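Local coordinates for haloacid dehalogenase domain protein hydrolase (Planctomyces limnophilus, PDB 4OVY) that is a putative phosphatase of the haloacid dehalogenase superfamily, probably a metal-dependent hydrolase, and holds a calcium ion at its presumed active site, at residues 120-125 against 165-170. Residues are numbered along the deposited sequence; the frame is centred on the assembly and turned at random.
Sequences TEWIRK and IEFMRP
Thr-120 opens the contact against Pro-170, where the last turns of helix 112-125, in a helical insert between HAD core strands 38-41 and 156-161, the place of a C1-type cap, meet the short helix 165-168 that follows strand 156-161. Its OG1 lies 3.6 Å from CB of Pro-170. Threonine suits this helical site because the hydroxyl, set beside its own backbone nitrogen (chi1 -64°), hydrogen-bonds back to the carbonyl of Glu-116 and can then rest against an apolar ring. Pro-170, a compact ring without an N-H, turns toward the helix and also packs on Glu-116 and Val-119.

On the next residue, Glu-121, the carboxylate pairs side-on with Arg-124 along the outer surface: NE of Arg-124 lies 3.0 Å from OE2 of Glu-121, and NH2 meets OE1. Trp-122 instead turns toward helix 165-168. Its CG is anti to the backbone nitrogen (chi1 -177°), which sends the six-membered ring toward Phe-167; there CZ3 meets the ring edge of Phe-167 close to its plane. The large indole serves two needs: carbon against Phe-167, Phe-59 and Tyr-135, and NE1 hydrogen-bonded to Asp-62 of helix 55-67. Phe-167 reaches between the helices, touching Val-55, Gln-56 and Val-119; it comes within about 6 Å of the calcium ligand Asp-44, side chain to side chain, but stays about 13 Å from the calcium ion. Ile-123, buried, packs against Thr-136, Trp-171 and Phe-167, as suits an aliphatic side chain. Both its CD1, at 4.1 Å, and CZ3 of Trp-122, at 3.9 Å, converge on a single atom, CZ of Phe-167.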
loop_
_atom_site.group_PDB
_atom_site.type_symbol
_atom_site.label_atom_id
_atom_site.label_comp_id
_atom_site.label_asym_id
_atom_site.label_seq_id
_atom_site.Cartn_x
_atom_site.Cartn_y
_atom_site.Cartn_z
ATOM N N THR A 120 0.802 -21.357 3.286
ATOM C CA THR A 120 -0.524 -21.850 3.691
ATOM C C THR A 120 -0.471 -23.293 4.181
ATOM O O THR A 120 -1.075 -23.642 5.196
ATOM C CB THR A 120 -1.519 -21.712 2.531
ATOM O OG1 THR A 120 -1.684 -20.319 2.241
ATOM C CG2 THR A 120 -2.875 -22.330 2.882
ATOM N N GLU A 121 0.262 -24.132 3.463
ATOM C CA GLU A 121 0.432 -25.509 3.870
ATOM C C GLU A 121 1.217 -25.619 5.175
ATOM O O GLU A 121 0.850 -26.396 6.047
ATOM C CB GLU A 121 1.081 -26.317 2.752
ATOM C CG GLU A 121 0.146 -26.530 1.573
ATOM C CD GLU A 121 -1.104 -27.301 1.961
ATOM O OE1 GLU A 121 -1.026 -28.547 2.061
ATOM O OE2 GLU A 121 -2.160 -26.654 2.173
ATOM N N TRP A 122 2.267 -24.822 5.330
ATOM C CA TRP A 122 3.040 -24.857 6.565
ATOM C C TRP A 122 2.206 -24.407 7.761
ATOM O O TRP A 122 2.203 -25.059 8.802
ATOM C CB TRP A 122 4.292 -23.983 6.471
ATOM C CG TRP A 122 5.114 -24.070 7.712
ATOM C CD1 TRP A 122 6.056 -25.014 7.999
ATOM C CD2 TRP A 122 5.051 -23.205 8.851
ATOM N NE1 TRP A 122 6.594 -24.780 9.239
ATOM C CE2 TRP A 122 5.989 -23.682 9.788
ATOM C CE3 TRP A 122 4.293 -22.072 9.173
ATOM C CZ2 TRP A 122 6.201 -23.062 11.020
ATOM C CZ3 TRP A 122 4.504 -21.458 10.406
ATOM C CH2 TRP A 122 5.448 -21.957 11.310
ATOM N N ILE A 123 1.499 -23.293 7.619
ATOM C CA ILE A 123 0.830 -22.706 8.780
ATOM C C ILE A 123 -0.394 -23.514 9.231
ATOM O O ILE A 123 -0.871 -23.345 10.349
ATOM C CB ILE A 123 0.492 -21.210 8.565
ATOM C CG1 ILE A 123 0.486 -20.477 9.917
ATOM C CG2 ILE A 123 -0.818 -21.042 7.807
ATOM C CD1 ILE A 123 0.947 -19.046 9.843
ATOM N N ARG A 124 -0.891 -24.408 8.387
ATOM C CA ARG A 124 -1.937 -25.313 8.847
ATOM C C ARG A 124 -1.382 -26.640 9.399
ATOM O O ARG A 124 -2.052 -27.295 10.188
ATOM C CB ARG A 124 -2.997 -25.522 7.767
ATOM C CG ARG A 124 -2.555 -26.337 6.580
ATOM C CD ARG A 124 -3.717 -26.615 5.637
ATOM N NE ARG A 124 -3.388 -27.711 4.726
ATOM C CZ ARG A 124 -3.335 -28.997 5.074
ATOM N NH1 ARG A 124 -3.608 -29.387 6.321
ATOM N NH2 ARG A 124 -3.008 -29.908 4.167
ATOM N N LYS A 125 -0.157 -27.012 9.032
ATOM C CA LYS A 125 0.445 -28.272 9.512
ATOM C C LYS A 125 1.317 -28.108 10.752
ATOM O O LYS A 125 1.397 -29.020 11.584
ATOM C CB LYS A 125 1.269 -28.929 8.405
ATOM C CG LYS A 125 0.432 -29.431 7.248
ATOM C CD LYS A 125 1.303 -30.054 6.174
ATOM C CE LYS A 125 0.452 -30.506 4.998
ATOM N NZ LYS A 125 1.203 -31.389 4.068
ATOM N N ILE A 165 5.673 -9.572 4.558
ATOM C CA ILE A 165 4.322 -9.248 4.142
ATOM C C ILE A 165 3.614 -10.492 3.573
ATOM O O ILE A 165 2.452 -10.751 3.889
ATOM C CB ILE A 165 4.353 -8.042 3.169
ATOM C CG1 ILE A 165 2.984 -7.403 3.011
ATOM C CG2 ILE A 165 4.923 -8.421 1.810
ATOM C CD1 ILE A 165 3.019 -6.174 2.126
ATOM N N GLU A 166 4.343 -11.294 2.799
ATOM C CA GLU A 166 3.772 -12.472 2.151
ATOM C C GLU A 166 3.689 -13.698 3.055
ATOM O O GLU A 166 3.022 -14.682 2.715
ATOM C CB GLU A 166 4.537 -12.791 0.859
ATOM C CG GLU A 166 4.489 -11.679 -0.190
ATOM C CD GLU A 166 3.083 -11.142 -0.473
ATOM O OE1 GLU A 166 2.091 -11.908 -0.399
ATOM O OE2 GLU A 166 2.960 -9.938 -0.788
ATOM N N PHE A 167 4.353 -13.646 4.205
ATOM C CA PHE A 167 4.130 -14.650 5.243
ATOM C C PHE A 167 2.780 -14.439 5.940
ATOM O O PHE A 167 2.151 -15.406 6.363
ATOM C CB PHE A 167 5.247 -14.632 6.284
ATOM C CG PHE A 167 5.105 -15.700 7.315
ATOM C CD1 PHE A 167 5.363 -17.029 6.986
ATOM C CD2 PHE A 167 4.676 -15.395 8.603
ATOM C CE1 PHE A 167 5.215 -18.029 7.928
ATOM C CE2 PHE A 167 4.524 -16.394 9.547
ATOM C CZ PHE A 167 4.796 -17.710 9.210
HETATM N N MSE A 168 2.356 -13.184 6.079
HETATM C CA MSE A 168 1.126 -12.860 6.834
HETATM C C MSE A 168 -0.108 -12.823 5.968
HETATM O O MSE A 168 -1.204 -13.193 6.411
HETATM C CB MSE A 168 1.294 -11.499 7.512
HETATM C CG MSE A 168 2.400 -11.543 8.566
HETATM SE SE MSE A 168 2.627 -9.769 9.398
HETATM C CE MSE A 168 3.466 -8.821 7.895
ATOM N N ARG A 169 0.046 -12.381 4.726
ATOM C CA ARG A 169 -1.104 -12.156 3.839
ATOM C C ARG A 169 -2.008 -13.357 3.555
ATOM O O ARG A 169 -3.207 -13.171 3.374
ATOM C CB ARG A 169 -0.665 -11.529 2.514
ATOM C CG ARG A 169 -0.527 -10.020 2.589
ATOM C CD ARG A 169 0.068 -9.445 1.321
ATOM N NE ARG A 169 -0.153 -8.003 1.234
ATOM C CZ ARG A 169 0.434 -7.193 0.360
ATOM N NH1 ARG A 169 1.330 -7.649 -0.513
ATOM N NH2 ARG A 169 0.118 -5.914 0.351
ATOM N N PRO A 170 -1.450 -14.580 3.502
ATOM C CA PRO A 170 -2.313 -15.720 3.203
ATOM C C PRO A 170 -3.431 -15.993 4.225
ATOM O O PRO A 170 -4.454 -16.563 3.852
ATOM C CB PRO A 170 -1.335 -16.900 3.150
ATOM C CG PRO A 170 -0.017 -16.286 2.821
ATOM C CD PRO A 170 -0.023 -14.958 3.509
#